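Local atomic coordinates of SPbeta prophage-derived uncharacterized protein YomS (Bacillus subtilis, PDB entry 6I5O), a protein that is of unknown function but belongs with the lytic cassette proteins of the SPbeta prophage and assembles as a pentamer of beta-rich subunits. Residues Lys55-Asp60 / Lys98-Val103; Phe33-Phe38 / Phe91-Leu96; Val43-Ser48 / Leu83-Tyr88; Gly70-Asp75 / Glu87-Asp92. All coordinates share one frame; numbering follows the deposited sequence.

Interaction 1: Lys55-Asp60 / Lys98-Val103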
loop_
_atom_site.group_PDB
_atom_site.type_symbol
_atom_site.label_atom_id
_atom_site.label_comp_id
_atom_site.label_asym_id
_atom_site.label_seq_id
_atom_site.Cartn_x
_atom_site.Cartn_y
_atom_site.Cartn_z
ATOM N N LYS A 55 13.048 -13.440 -18.788
ATOM C CA LYS A 55 13.691 -12.850 -17.586
ATOM C C LYS A 55 13.343 -11.383 -17.506
ATOM O O LYS A 55 13.263 -10.663 -18.499
ATOM C CB LYS A 55 15.210 -12.996 -17.666
ATOM C CG LYS A 55 15.653 -14.423 -17.360
ATOM C CD LYS A 55 17.144 -14.522 -17.272
ATOM C CE LYS A 55 17.634 -15.570 -16.289
ATOM N NZ LYS A 55 18.136 -16.700 -17.067
ATOM N N PHE A 56 13.056 -10.936 -16.272
ATOM C CA PHE A 56 12.536 -9.596 -15.992
ATOM C C PHE A 56 13.682 -8.710 -15.547
ATOM O O PHE A 56 14.441 -9.131 -14.647
ATOM C CB PHE A 56 11.498 -9.665 -14.887
ATOM C CG PHE A 56 10.442 -10.739 -14.972
ATOM C CD1 PHE A 56 10.048 -11.284 -16.182
ATOM C CD2 PHE A 56 9.817 -11.184 -13.823
ATOM C CE1 PHE A 56 9.045 -12.240 -16.210
ATOM C CE2 PHE A 56 8.824 -12.160 -13.849
ATOM C CZ PHE A 56 8.462 -12.692 -15.051
ATOM N N TYR A 57 13.842 -7.543 -16.169
ATOM C CA TYR A 57 14.983 -6.668 -15.848
ATOM C C TYR A 57 14.572 -5.221 -15.688
ATOM O O TYR A 57 13.705 -4.650 -16.376
ATOM C CB TYR A 57 16.039 -6.710 -16.968
ATOM C CG TYR A 57 16.779 -8.001 -17.019
ATOM C CD1 TYR A 57 17.681 -8.354 -16.057
ATOM C CD2 TYR A 57 16.580 -8.904 -18.062
ATOM C CE1 TYR A 57 18.430 -9.504 -16.090
ATOM C CE2 TYR A 57 17.316 -10.068 -18.120
ATOM C CZ TYR A 57 18.219 -10.390 -17.122
ATOM O OH TYR A 57 18.950 -11.546 -17.153
ATOM N N ALA A 58 15.235 -4.588 -14.726
ATOM C CA ALA A 58 15.379 -3.130 -14.642
ATOM C C ALA A 58 16.655 -2.732 -15.361
ATOM O O ALA A 58 17.639 -3.470 -15.277
ATOM C CB ALA A 58 15.387 -2.691 -13.210
ATOM N N VAL A 59 16.625 -1.601 -16.055
ATOM C CA VAL A 59 17.797 -1.135 -16.808
ATOM C C VAL A 59 18.064 0.318 -16.416
ATOM O O VAL A 59 17.161 1.119 -16.453
ATOM C CB VAL A 59 17.587 -1.290 -18.325
ATOM C CG1 VAL A 59 18.835 -0.856 -19.085
ATOM C CG2 VAL A 59 17.193 -2.698 -18.677
ATOM N N ASP A 60 19.306 0.632 -16.083
ATOM C CA ASP A 60 19.659 2.006 -15.735
ATOM C C ASP A 60 20.110 2.822 -16.948
ATOM O O ASP A 60 20.139 2.315 -18.062
ATOM C CB ASP A 60 20.644 2.038 -14.559
ATOM C CG ASP A 60 22.069 1.648 -14.834
ATOM O OD1 ASP A 60 22.423 1.507 -16.031
ATOM O OD2 ASP A 60 22.869 1.524 -13.818
ATOM N N LYS A 98 14.346 2.329 -16.847
ATOM C CA LYS A 98 13.800 1.479 -17.931
ATOM C C LYS A 98 13.484 0.108 -17.376
ATOM O O LYS A 98 14.077 -0.328 -16.393
ATOM C CB LYS A 98 14.799 1.281 -19.053
ATOM C CG LYS A 98 14.828 2.384 -20.091
ATOM C CD LYS A 98 15.913 2.131 -21.108
ATOM C CE LYS A 98 15.704 2.905 -22.388
ATOM N NZ LYS A 98 16.776 2.598 -23.359
ATOM N N VAL A 99 12.558 -0.557 -18.066
ATOM C CA VAL A 99 12.339 -2.003 -17.821
ATOM C C VAL A 99 12.419 -2.743 -19.155
ATOM O O VAL A 99 12.124 -2.157 -20.221
ATOM C CB VAL A 99 11.016 -2.256 -17.066
ATOM C CG1 VAL A 99 11.060 -1.715 -15.652
ATOM C CG2 VAL A 99 9.833 -1.712 -17.794
ATOM N N MET A 100 12.779 -3.999 -19.056
ATOM C CA MET A 100 13.040 -4.884 -20.199
ATOM C C MET A 100 12.610 -6.294 -19.822
ATOM O O MET A 100 12.815 -6.712 -18.689
ATOM C CB MET A 100 14.534 -4.848 -20.540
ATOM C CG MET A 100 14.909 -5.953 -21.506
ATOM S SD MET A 100 16.690 -6.255 -21.614
ATOM C CE MET A 100 17.083 -4.739 -22.404
ATOM N N PHE A 101 12.005 -7.005 -20.765
ATOM C CA PHE A 101 11.548 -8.404 -20.566
ATOM C C PHE A 101 12.203 -9.245 -21.633
ATOM O O PHE A 101 11.705 -9.208 -22.786
ATOM C CB PHE A 101 10.026 -8.458 -20.632
ATOM C CG PHE A 101 9.456 -7.813 -19.415
ATOM C CD1 PHE A 101 9.326 -6.425 -19.320
ATOM C CD2 PHE A 101 9.231 -8.569 -18.264
ATOM C CE1 PHE A 101 9.012 -5.826 -18.115
ATOM C CE2 PHE A 101 8.877 -7.968 -17.082
ATOM C CZ PHE A 101 8.786 -6.609 -17.004
ATOM N N GLU A 102 13.284 -9.909 -21.296
ATOM C CA GLU A 102 14.128 -10.612 -22.274
ATOM C C GLU A 102 13.539 -11.998 -22.550
ATOM O O GLU A 102 13.304 -12.770 -21.596
ATOM C CB GLU A 102 15.531 -10.788 -21.721
ATOM C CG GLU A 102 16.448 -11.543 -22.689
ATOM C CD GLU A 102 17.888 -11.570 -22.283
ATOM O OE1 GLU A 102 18.248 -10.918 -21.263
ATOM O OE2 GLU A 102 18.692 -12.061 -23.094
ATOM N N VAL A 103 13.357 -12.320 -23.844
ATOM C CA VAL A 103 13.077 -13.710 -24.254
ATOM C C VAL A 103 14.430 -14.399 -24.320
ATOM O O VAL A 103 15.191 -14.145 -25.289
ATOM C CB VAL A 103 12.304 -13.754 -25.581
ATOM C CG1 VAL A 103 12.144 -15.175 -26.072
ATOM C CG2 VAL A 103 10.972 -13.043 -25.465
HETATM O O HOH W 1 19.451 -12.717 -19.441
#
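F56 and F101 both turn CG anti to their own carbonyl carbons (chi1 -46° and -71°), which brings their rings together on one face of an antiparallel strand pair in this all-beta subunit. The CD1 corner of F56 comes 3.5 Å from CD2 of F101, lying near the plane of the F101 ring at its edge, while the two planes stand 49° apart. On that face the pair belongs to an aromatic core that also takes in F91, W89 and F20. Beneath the rings the strands run in regular register: K55 with E102, Y57 with M100 and V59 with K98 are the hydrogen-bonded pairs. Y57 N meets M100 O at 2.8 Å, almost in line with the carbonyl bond, whereas V59 N approaches K98 O from above its carbonyl plane. The other face carries Y57, V59, M100 and E102. There V59 CG2 packs on M100 CB. E102 crosses the phenol obliquely, its OE1 3.4 Å from Y57 CE2, and the same oxygen is salt-bridged to K65. A water links the two ends, 2.6 Å from Y57 OH and donating to E102 OE1 at 2.8 Å.

Interaction 2: Phe33-Phe38 / Phe91-Leu96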
loop_
_atom_site.group_PDB
_atom_site.type_symbol
_atom_site.label_atom_id
_atom_site.label_comp_id
_atom_site.label_asym_id
_atom_site.label_seq_id
_atom_site.Cartn_x
_atom_site.Cartn_y
_atom_site.Cartn_z
ATOM N N PHE A 33 11.129 -0.150 -22.114
ATOM C CA PHE A 33 10.126 0.871 -21.746
ATOM C C PHE A 33 10.805 1.900 -20.855
ATOM O O PHE A 33 11.350 1.509 -19.820
ATOM C CB PHE A 33 8.934 0.256 -21.053
ATOM C CG PHE A 33 7.899 1.270 -20.686
ATOM C CD1 PHE A 33 7.128 1.844 -21.666
ATOM C CD2 PHE A 33 7.684 1.658 -19.360
ATOM C CE1 PHE A 33 6.171 2.806 -21.347
ATOM C CE2 PHE A 33 6.707 2.613 -19.070
ATOM C CZ PHE A 33 5.998 3.208 -20.085
ATOM N N VAL A 34 10.728 3.141 -21.266
ATOM C CA VAL A 34 11.149 4.293 -20.447
ATOM C C VAL A 34 10.036 4.592 -19.460
ATOM O O VAL A 34 8.918 4.969 -19.866
ATOM C CB VAL A 34 11.490 5.494 -21.305
ATOM C CG1 VAL A 34 11.795 6.745 -20.488
ATOM C CG2 VAL A 34 12.637 5.149 -22.244
ATOM N N VAL A 35 10.311 4.430 -18.163
ATOM C CA VAL A 35 9.266 4.520 -17.125
ATOM C C VAL A 35 8.617 5.889 -17.112
ATOM O O VAL A 35 7.401 5.957 -16.904
ATOM C CB VAL A 35 9.905 4.114 -15.795
ATOM C CG1 VAL A 35 8.909 4.413 -14.661
ATOM C CG2 VAL A 35 10.285 2.632 -15.794
ATOM N N GLY A 36 9.381 6.966 -17.271
ATOM C CA GLY A 36 8.780 8.294 -17.300
ATOM C C GLY A 36 8.043 8.603 -15.999
ATOM O O GLY A 36 8.712 8.518 -14.941
ATOM N N HIS A 37 6.773 8.963 -16.093
ATOM C CA HIS A 37 6.013 9.332 -14.893
ATOM C C HIS A 37 5.256 8.170 -14.300
ATOM O O HIS A 37 4.469 8.406 -13.362
ATOM C CB HIS A 37 5.150 10.553 -15.166
ATOM C CG HIS A 37 4.063 10.364 -16.159
ATOM N ND1 HIS A 37 3.790 11.346 -17.077
ATOM C CD2 HIS A 37 3.154 9.366 -16.311
ATOM C CE1 HIS A 37 2.721 10.984 -17.768
ATOM N NE2 HIS A 37 2.337 9.743 -17.343
ATOM N N PHE A 38 5.397 6.943 -14.761
ATOM C CA PHE A 38 4.563 5.829 -14.304
ATOM C C PHE A 38 5.107 5.244 -13.006
ATOM O O PHE A 38 6.262 5.445 -12.601
ATOM C CB PHE A 38 4.437 4.799 -15.424
ATOM C CG PHE A 38 3.615 5.327 -16.572
ATOM C CD1 PHE A 38 2.239 5.443 -16.475
ATOM C CD2 PHE A 38 4.206 5.741 -17.756
ATOM C CE1 PHE A 38 1.509 6.016 -17.496
ATOM C CE2 PHE A 38 3.469 6.331 -18.776
ATOM C CZ PHE A 38 2.102 6.393 -18.677
ATOM N N PHE A 91 4.652 -5.210 -11.252
ATOM C CA PHE A 91 5.946 -4.625 -10.842
ATOM C C PHE A 91 5.745 -3.216 -10.354
ATOM O O PHE A 91 4.953 -2.461 -10.901
ATOM C CB PHE A 91 6.936 -4.567 -12.004
ATOM C CG PHE A 91 7.221 -5.888 -12.645
ATOM C CD1 PHE A 91 6.414 -6.405 -13.636
ATOM C CD2 PHE A 91 8.273 -6.664 -12.171
ATOM C CE1 PHE A 91 6.678 -7.633 -14.183
ATOM C CE2 PHE A 91 8.546 -7.899 -12.727
ATOM C CZ PHE A 91 7.734 -8.379 -13.715
ATOM N N ASP A 92 6.502 -2.870 -9.322
ATOM C CA ASP A 92 6.637 -1.479 -8.848
ATOM C C ASP A 92 7.859 -0.883 -9.538
ATOM O O ASP A 92 8.984 -1.355 -9.307
ATOM C CB ASP A 92 6.762 -1.413 -7.337
ATOM C CG ASP A 92 7.035 -0.018 -6.795
ATOM O OD1 ASP A 92 7.075 1.024 -7.541
ATOM O OD2 ASP A 92 7.208 0.059 -5.550
ATOM N N ILE A 93 7.607 0.061 -10.435
ATOM C CA ILE A 93 8.663 0.570 -11.340
ATOM C C ILE A 93 8.949 2.049 -11.135
ATOM O O ILE A 93 9.748 2.611 -11.889
ATOM C CB ILE A 93 8.265 0.306 -12.803
ATOM C CG1 ILE A 93 7.016 1.110 -13.226
ATOM C CG2 ILE A 93 8.132 -1.178 -13.095
ATOM C CD1 ILE A 93 6.754 1.148 -14.693
ATOM N N ALA A 94 8.369 2.690 -10.135
ATOM C CA ALA A 94 8.381 4.146 -10.060
ATOM C C ALA A 94 9.783 4.726 -10.035
ATOM O O ALA A 94 9.969 5.839 -10.539
ATOM C CB ALA A 94 7.610 4.640 -8.868
ATOM N N GLY A 95 10.710 4.020 -9.380
ATOM C CA GLY A 95 12.080 4.520 -9.228
ATOM C C GLY A 95 13.075 3.980 -10.228
ATOM O O GLY A 95 14.303 4.069 -9.957
ATOM N N LEU A 96 12.597 3.439 -11.334
ATOM C CA LEU A 96 13.475 2.797 -12.337
ATOM C C LEU A 96 13.521 3.665 -13.579
ATOM O O LEU A 96 12.537 4.304 -13.921
ATOM C CB LEU A 96 12.947 1.432 -12.739
ATOM C CG LEU A 96 12.757 0.443 -11.604
ATOM C CD1 LEU A 96 12.178 -0.852 -12.153
ATOM C CD2 LEU A 96 14.091 0.165 -10.880
#
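V35 directs its side chain into the mouth of the I93-L96 turn, its CB and methyls resting on the carbonyl oxygens of I93 and L96. CB lies 3.2 Å from L96 O, and CG1 lies 3.4 Å from I93 O. CG1 also packs on I93 CD1 at 3.9 Å. I93 CG1 sits between its backbone N and carbonyl carbon (chi1 66°), and from there CD1 reaches both V35 methyls and the flank of F38 CB. A second approach is softer: A94 CA directs its hydrogen at F38 O, a nearly straight CA-H...O contact of 3.6 Å. Two beta turns set these groups. The 35-38 turn, type II' with G36 at positive phi, closes through F38 N to V35 O; the 93-96 turn, type I, closes through L96 N to I93 O. Around them, I93 packs on L41 and V99, and backbone hydrogen bonds tie V35 to F97 and I93 to R39. The two turns thus meet through apolar carbons, V35 against two carbonyl oxygens and one CA-H...O contact, while NZ of K15 of a neighbouring subunit hydrogen-bonds to the carbonyl oxygens of G36, F38 and A94.

Interaction 3: Val43-Ser48 / Leu83-Tyr88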
loop_
_atom_site.group_PDB
_atom_site.type_symbol
_atom_site.label_atom_id
_atom_site.label_comp_id
_atom_site.label_asym_id
_atom_site.label_seq_id
_atom_site.Cartn_x
_atom_site.Cartn_y
_atom_site.Cartn_z
ATOM N N VAL A 43 2.639 -6.870 -16.770
ATOM C CA VAL A 43 3.062 -7.529 -18.036
ATOM C C VAL A 43 2.219 -8.773 -18.251
ATOM O O VAL A 43 2.045 -9.563 -17.322
ATOM C CB VAL A 43 4.544 -7.927 -17.943
ATOM C CG1 VAL A 43 4.992 -8.656 -19.182
ATOM C CG2 VAL A 43 5.395 -6.700 -17.783
ATOM N N LYS A 44 1.737 -8.944 -19.482
ATOM C CA LYS A 44 1.044 -10.170 -19.903
ATOM C C LYS A 44 1.990 -10.936 -20.823
ATOM O O LYS A 44 2.467 -10.386 -21.863
ATOM C CB LYS A 44 -0.252 -9.843 -20.624
ATOM C CG LYS A 44 -0.957 -11.046 -21.195
ATOM C CD LYS A 44 -1.484 -12.012 -20.152
ATOM C CE LYS A 44 -1.913 -13.373 -20.687
ATOM N NZ LYS A 44 -3.040 -13.257 -21.617
ATOM N N ILE A 45 2.212 -12.193 -20.488
ATOM C CA ILE A 45 2.987 -13.121 -21.355
ATOM C C ILE A 45 1.955 -14.008 -22.049
ATOM O O ILE A 45 1.167 -14.689 -21.366
ATOM C CB ILE A 45 3.997 -13.919 -20.519
ATOM C CG1 ILE A 45 5.015 -12.958 -19.910
ATOM C CG2 ILE A 45 4.704 -14.963 -21.354
ATOM C CD1 ILE A 45 5.762 -13.520 -18.764
ATOM N N SER A 46 1.946 -13.976 -23.381
ATOM C CA SER A 46 0.905 -14.638 -24.194
ATOM C C SER A 46 1.537 -15.259 -25.449
ATOM O O SER A 46 2.776 -15.323 -25.574
ATOM C CB SER A 46 -0.190 -13.633 -24.548
ATOM O OG SER A 46 0.339 -12.679 -25.479
ATOM N N GLY A 47 0.687 -15.801 -26.289
ATOM C CA GLY A 47 1.083 -16.451 -27.520
ATOM C C GLY A 47 0.861 -17.932 -27.464
ATOM O O GLY A 47 0.279 -18.472 -26.537
ATOM N N SER A 48 1.339 -18.624 -28.505
ATOM C CA SER A 48 1.076 -20.068 -28.710
ATOM C C SER A 48 2.356 -20.891 -28.575
ATOM O O SER A 48 2.354 -22.053 -29.006
ATOM C CB SER A 48 0.390 -20.271 -29.991
ATOM O OG SER A 48 -0.925 -19.764 -29.862
ATOM N N LEU A 83 8.908 -19.504 -16.785
ATOM C CA LEU A 83 8.908 -20.531 -17.848
ATOM C C LEU A 83 7.509 -20.725 -18.401
ATOM O O LEU A 83 7.346 -21.621 -19.256
ATOM C CB LEU A 83 9.413 -21.852 -17.264
ATOM C CG LEU A 83 10.844 -21.800 -16.754
ATOM C CD1 LEU A 83 11.267 -23.093 -16.137
ATOM C CD2 LEU A 83 11.796 -21.392 -17.861
ATOM N N ASN A 84 6.527 -19.966 -17.931
ATOM C CA ASN A 84 5.118 -20.210 -18.283
ATOM C C ASN A 84 4.616 -19.143 -19.251
ATOM O O ASN A 84 5.173 -18.063 -19.336
ATOM C CB ASN A 84 4.237 -20.246 -17.038
ATOM C CG ASN A 84 4.594 -21.406 -16.154
ATOM O OD1 ASN A 84 4.640 -21.210 -14.938
ATOM N ND2 ASN A 84 4.816 -22.575 -16.679
ATOM N N THR A 85 3.524 -19.459 -19.919
ATOM C CA THR A 85 2.767 -18.503 -20.742
ATOM C C THR A 85 1.433 -18.263 -20.033
ATOM O O THR A 85 1.096 -18.991 -19.060
ATOM C CB THR A 85 2.625 -19.022 -22.182
ATOM O OG1 THR A 85 2.097 -17.947 -22.998
ATOM C CG2 THR A 85 1.787 -20.284 -22.234
ATOM N N ASN A 86 0.665 -17.332 -20.559
ATOM C CA ASN A 86 -0.664 -16.960 -20.016
ATOM C C ASN A 86 -0.525 -16.529 -18.549
ATOM O O ASN A 86 -1.172 -17.156 -17.656
ATOM C CB ASN A 86 -1.696 -18.064 -20.211
ATOM C CG ASN A 86 -3.083 -17.550 -19.870
ATOM O OD1 ASN A 86 -3.288 -16.340 -19.920
ATOM N ND2 ASN A 86 -3.993 -18.458 -19.564
ATOM N N GLU A 87 0.314 -15.546 -18.326
ATOM C CA GLU A 87 0.514 -15.026 -16.955
ATOM C C GLU A 87 0.582 -13.513 -16.996
ATOM O O GLU A 87 1.118 -12.914 -17.962
ATOM C CB GLU A 87 1.852 -15.463 -16.348
ATOM C CG GLU A 87 1.926 -16.903 -16.018
ATOM C CD GLU A 87 3.238 -17.316 -15.370
ATOM O OE1 GLU A 87 4.277 -16.716 -15.679
ATOM O OE2 GLU A 87 3.165 -18.308 -14.629
ATOM N N TYR A 88 0.071 -12.916 -15.911
ATOM C CA TYR A 88 0.281 -11.493 -15.612
ATOM C C TYR A 88 1.291 -11.381 -14.465
ATOM O O TYR A 88 1.151 -12.085 -13.430
ATOM C CB TYR A 88 -1.021 -10.833 -15.177
ATOM C CG TYR A 88 -2.009 -10.643 -16.305
ATOM C CD1 TYR A 88 -2.015 -9.524 -17.122
ATOM C CD2 TYR A 88 -3.017 -11.563 -16.456
ATOM C CE1 TYR A 88 -2.961 -9.338 -18.121
ATOM C CE2 TYR A 88 -3.973 -11.391 -17.447
ATOM C CZ TYR A 88 -3.956 -10.304 -18.274
ATOM O OH TYR A 88 -4.935 -10.152 -19.221
HETATM O O HOH W 2 -5.428 -12.839 -19.956
HETATM O O HOH W 3 3.371 -18.022 -25.467
HETATM O O HOH W 4 -0.419 -18.053 -23.857
#
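Strands 40-46 and 87-92 pair antiparallel, and at the start of the second the regular pattern is broken: I45 N gives a straight 2.8 Å bond to E87 O, while I45 O receives both E87 N at 3.3 Å and, weakly, N86 N. On one side K44 lies over Y88. With CG anti to the backbone N (chi1 175°) and a bend at chi2, its chain brings CD over the centre of the phenol, 3.6 Å from the ring centroid, a CH-pi contact. The ammonium end carries on to a water shared with Y88 OH and to E64 and D60 of a neighbouring subunit. N86 passes obliquely by K44, OD1 lying 3.4 Å from CE; OD1 bonds to T66 OG1 and ND2 to K65 O of that subunit. Just before strand 87-92, T85 OG1 is joined by separate waters to the carbonyl oxygens of S46 and G47. N84 O is buried here without a partner. Two consecutive residues facing one partner, the first, N86, at positive phi, make this a G1 beta bulge.

Interaction 4: Gly70-Asp75 / Glu87-Asp92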
loop_
_atom_site.group_PDB
_atom_site.type_symbol
_atom_site.label_atom_id
_atom_site.label_comp_id
_atom_site.label_asym_id
_atom_site.label_seq_id
_atom_site.Cartn_x
_atom_site.Cartn_y
_atom_site.Cartn_z
ATOM N N GLY A 70 8.778 -9.420 -9.526
ATOM C CA GLY A 70 7.379 -9.006 -9.527
ATOM C C GLY A 70 6.524 -10.093 -8.959
ATOM O O GLY A 70 7.039 -11.109 -8.445
ATOM N N THR A 71 5.227 -9.825 -9.023
ATOM C CA THR A 71 4.202 -10.682 -8.387
ATOM C C THR A 71 3.288 -11.260 -9.454
ATOM O O THR A 71 2.726 -10.511 -10.243
ATOM C CB THR A 71 3.414 -9.928 -7.329
ATOM O OG1 THR A 71 4.352 -9.351 -6.394
ATOM C CG2 THR A 71 2.435 -10.814 -6.613
ATOM N N ASN A 72 3.146 -12.586 -9.439
ATOM C CA ASN A 72 2.262 -13.292 -10.398
ATOM C C ASN A 72 0.818 -13.069 -9.944
ATOM O O ASN A 72 0.506 -13.425 -8.783
ATOM C CB ASN A 72 2.687 -14.750 -10.450
ATOM C CG ASN A 72 1.917 -15.610 -11.401
ATOM O OD1 ASN A 72 0.728 -15.386 -11.653
ATOM N ND2 ASN A 72 2.568 -16.647 -11.951
ATOM N N LYS A 73 -0.022 -12.548 -10.821
ATOM C CA LYS A 73 -1.412 -12.222 -10.405
ATOM C C LYS A 73 -2.256 -13.479 -10.243
ATOM O O LYS A 73 -3.356 -13.359 -9.647
ATOM C CB LYS A 73 -2.097 -11.276 -11.377
ATOM C CG LYS A 73 -1.461 -9.926 -11.461
ATOM C CD LYS A 73 -2.199 -8.948 -12.303
ATOM C CE LYS A 73 -3.386 -8.329 -11.651
ATOM N NZ LYS A 73 -2.912 -7.330 -10.648
ATOM N N THR A 74 -1.831 -14.644 -10.700
ATOM C CA THR A 74 -2.608 -15.888 -10.557
ATOM C C THR A 74 -2.476 -16.424 -9.144
ATOM O O THR A 74 -3.497 -16.925 -8.569
ATOM C CB THR A 74 -2.246 -16.926 -11.621
ATOM O OG1 THR A 74 -2.712 -16.401 -12.881
ATOM C CG2 THR A 74 -2.882 -18.261 -11.339
ATOM N N ASP A 75 -1.282 -16.444 -8.595
ATOM C CA ASP A 75 -1.053 -17.155 -7.315
ATOM C C ASP A 75 -0.280 -16.308 -6.289
ATOM O O ASP A 75 0.114 -16.862 -5.253
ATOM C CB ASP A 75 -0.346 -18.458 -7.624
ATOM C CG ASP A 75 0.991 -18.311 -8.322
ATOM O OD1 ASP A 75 1.507 -17.169 -8.431
ATOM O OD2 ASP A 75 1.527 -19.339 -8.830
ATOM N N GLU A 87 0.314 -15.546 -18.326
ATOM C CA GLU A 87 0.514 -15.026 -16.955
ATOM C C GLU A 87 0.582 -13.513 -16.996
ATOM O O GLU A 87 1.118 -12.914 -17.962
ATOM C CB GLU A 87 1.852 -15.463 -16.348
ATOM C CG GLU A 87 1.926 -16.903 -16.018
ATOM C CD GLU A 87 3.238 -17.316 -15.370
ATOM O OE1 GLU A 87 4.277 -16.716 -15.679
ATOM O OE2 GLU A 87 3.165 -18.308 -14.629
ATOM N N TYR A 88 0.071 -12.916 -15.911
ATOM C CA TYR A 88 0.281 -11.493 -15.612
ATOM C C TYR A 88 1.291 -11.381 -14.465
ATOM O O TYR A 88 1.151 -12.085 -13.430
ATOM C CB TYR A 88 -1.021 -10.833 -15.177
ATOM C CG TYR A 88 -2.009 -10.643 -16.305
ATOM C CD1 TYR A 88 -2.015 -9.524 -17.122
ATOM C CD2 TYR A 88 -3.017 -11.563 -16.456
ATOM C CE1 TYR A 88 -2.961 -9.338 -18.121
ATOM C CE2 TYR A 88 -3.973 -11.391 -17.447
ATOM C CZ TYR A 88 -3.956 -10.304 -18.274
ATOM O OH TYR A 88 -4.935 -10.152 -19.221
ATOM N N TRP A 89 2.209 -10.424 -14.601
ATOM C CA TRP A 89 3.184 -10.125 -13.536
ATOM C C TRP A 89 3.136 -8.635 -13.243
ATOM O O TRP A 89 3.218 -7.799 -14.170
ATOM C CB TRP A 89 4.584 -10.515 -13.979
ATOM C CG TRP A 89 4.806 -11.975 -14.042
ATOM C CD1 TRP A 89 4.549 -12.800 -15.103
ATOM C CD2 TRP A 89 5.335 -12.809 -13.011
ATOM N NE1 TRP A 89 4.854 -14.093 -14.770
ATOM C CE2 TRP A 89 5.335 -14.118 -13.491
ATOM C CE3 TRP A 89 5.800 -12.563 -11.704
ATOM C CZ2 TRP A 89 5.823 -15.191 -12.751
ATOM C CZ3 TRP A 89 6.255 -13.620 -10.955
ATOM C CH2 TRP A 89 6.303 -14.912 -11.495
ATOM N N ASP A 90 3.063 -8.300 -11.962
ATOM C CA ASP A 90 2.965 -6.912 -11.466
ATOM C C ASP A 90 4.308 -6.440 -10.910
ATOM O O ASP A 90 4.958 -7.189 -10.164
ATOM C CB ASP A 90 1.946 -6.808 -10.357
ATOM C CG ASP A 90 0.520 -6.820 -10.771
ATOM O OD1 ASP A 90 0.242 -6.655 -11.996
ATOM O OD2 ASP A 90 -0.294 -7.126 -9.855
ATOM N N PHE A 91 4.652 -5.210 -11.252
ATOM C CA PHE A 91 5.946 -4.625 -10.842
ATOM C C PHE A 91 5.745 -3.216 -10.354
ATOM O O PHE A 91 4.953 -2.461 -10.901
ATOM C CB PHE A 91 6.936 -4.567 -12.004
ATOM C CG PHE A 91 7.221 -5.888 -12.645
ATOM C CD1 PHE A 91 6.414 -6.405 -13.636
ATOM C CD2 PHE A 91 8.273 -6.664 -12.171
ATOM C CE1 PHE A 91 6.678 -7.633 -14.183
ATOM C CE2 PHE A 91 8.546 -7.899 -12.727
ATOM C CZ PHE A 91 7.734 -8.379 -13.715
ATOM N N ASP A 92 6.502 -2.870 -9.322
ATOM C CA ASP A 92 6.637 -1.479 -8.848
ATOM C C ASP A 92 7.859 -0.883 -9.538
ATOM O O ASP A 92 8.984 -1.355 -9.307
ATOM C CB ASP A 92 6.762 -1.413 -7.337
ATOM C CG ASP A 92 7.035 -0.018 -6.795
ATOM O OD1 ASP A 92 7.075 1.024 -7.541
ATOM O OD2 ASP A 92 7.208 0.059 -5.550
HETATM O O HOH W 5 5.373 -6.905 -7.313
HETATM O O HOH W 6 -0.812 -14.679 -13.929
#
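The W89 indole has N72 CB almost directly over its six-membered ring, 3.7 Å from that ring's centroid, a CH-pi contact off the centre of the indole as a whole. At its edge, near the ring plane, come the carbonyl of G70 and E87 OE1, which accepts from NE1 at 2.8 Å from above the carboxylate plane and also bonds to T82 OG1. This is the antiparallel pairing of strands 65-72 and 87-92: T71 and D90 exchange two backbone bonds, and K73 N continues to Y88 O. G70 lets F91 come close, CE2 lying 3.6 Å from its N. N72 sets CG anti to its own N (chi1 -179°), carrying the amide across W89 so that ND2 gives a weak 3.2 Å bond to E87 OE2. Its OD1 takes T74 N in an Asx turn, and a water that accepts from Y88 N. On the face carrying T71 and D90, K73 crosses D90 at about a right angle, CG and CD against the carboxylate oxygens, bends at chi3 and chi4 bringing NZ back. D90 OD1 also bonds T42, and K73 NZ D92 O of a neighbouring subunit. K73 NZ meets the syn lone pair of D90 OD2 at 2.7 Å.

In the fold
Three of these contacts are antiparallel strand pairings, whereas interaction 2 joins two turns without hydrogen bonds between them, through apolar carbons packed on each other and on backbone carbonyls. Interactions 3 and 4 use opposite edges of strand 87-92, which pairs with 40-46 on one and 65-72 on the other, and interaction 2 begins where that strand ends. Interaction 1 lies closest to the centre of the chain; its F56 and F101 meet F91, and F56 also W89, fusing it with interaction 4 into one aromatic core. Interactions 1, 2 and 4 are buried; interaction 3 is only partly so, and waters bridge its T85 and K44 to their neighbours. Interactions 1 and 2 touch one neighbouring chain, interaction 3 the other, and interaction 4 both, with lysines recurring there.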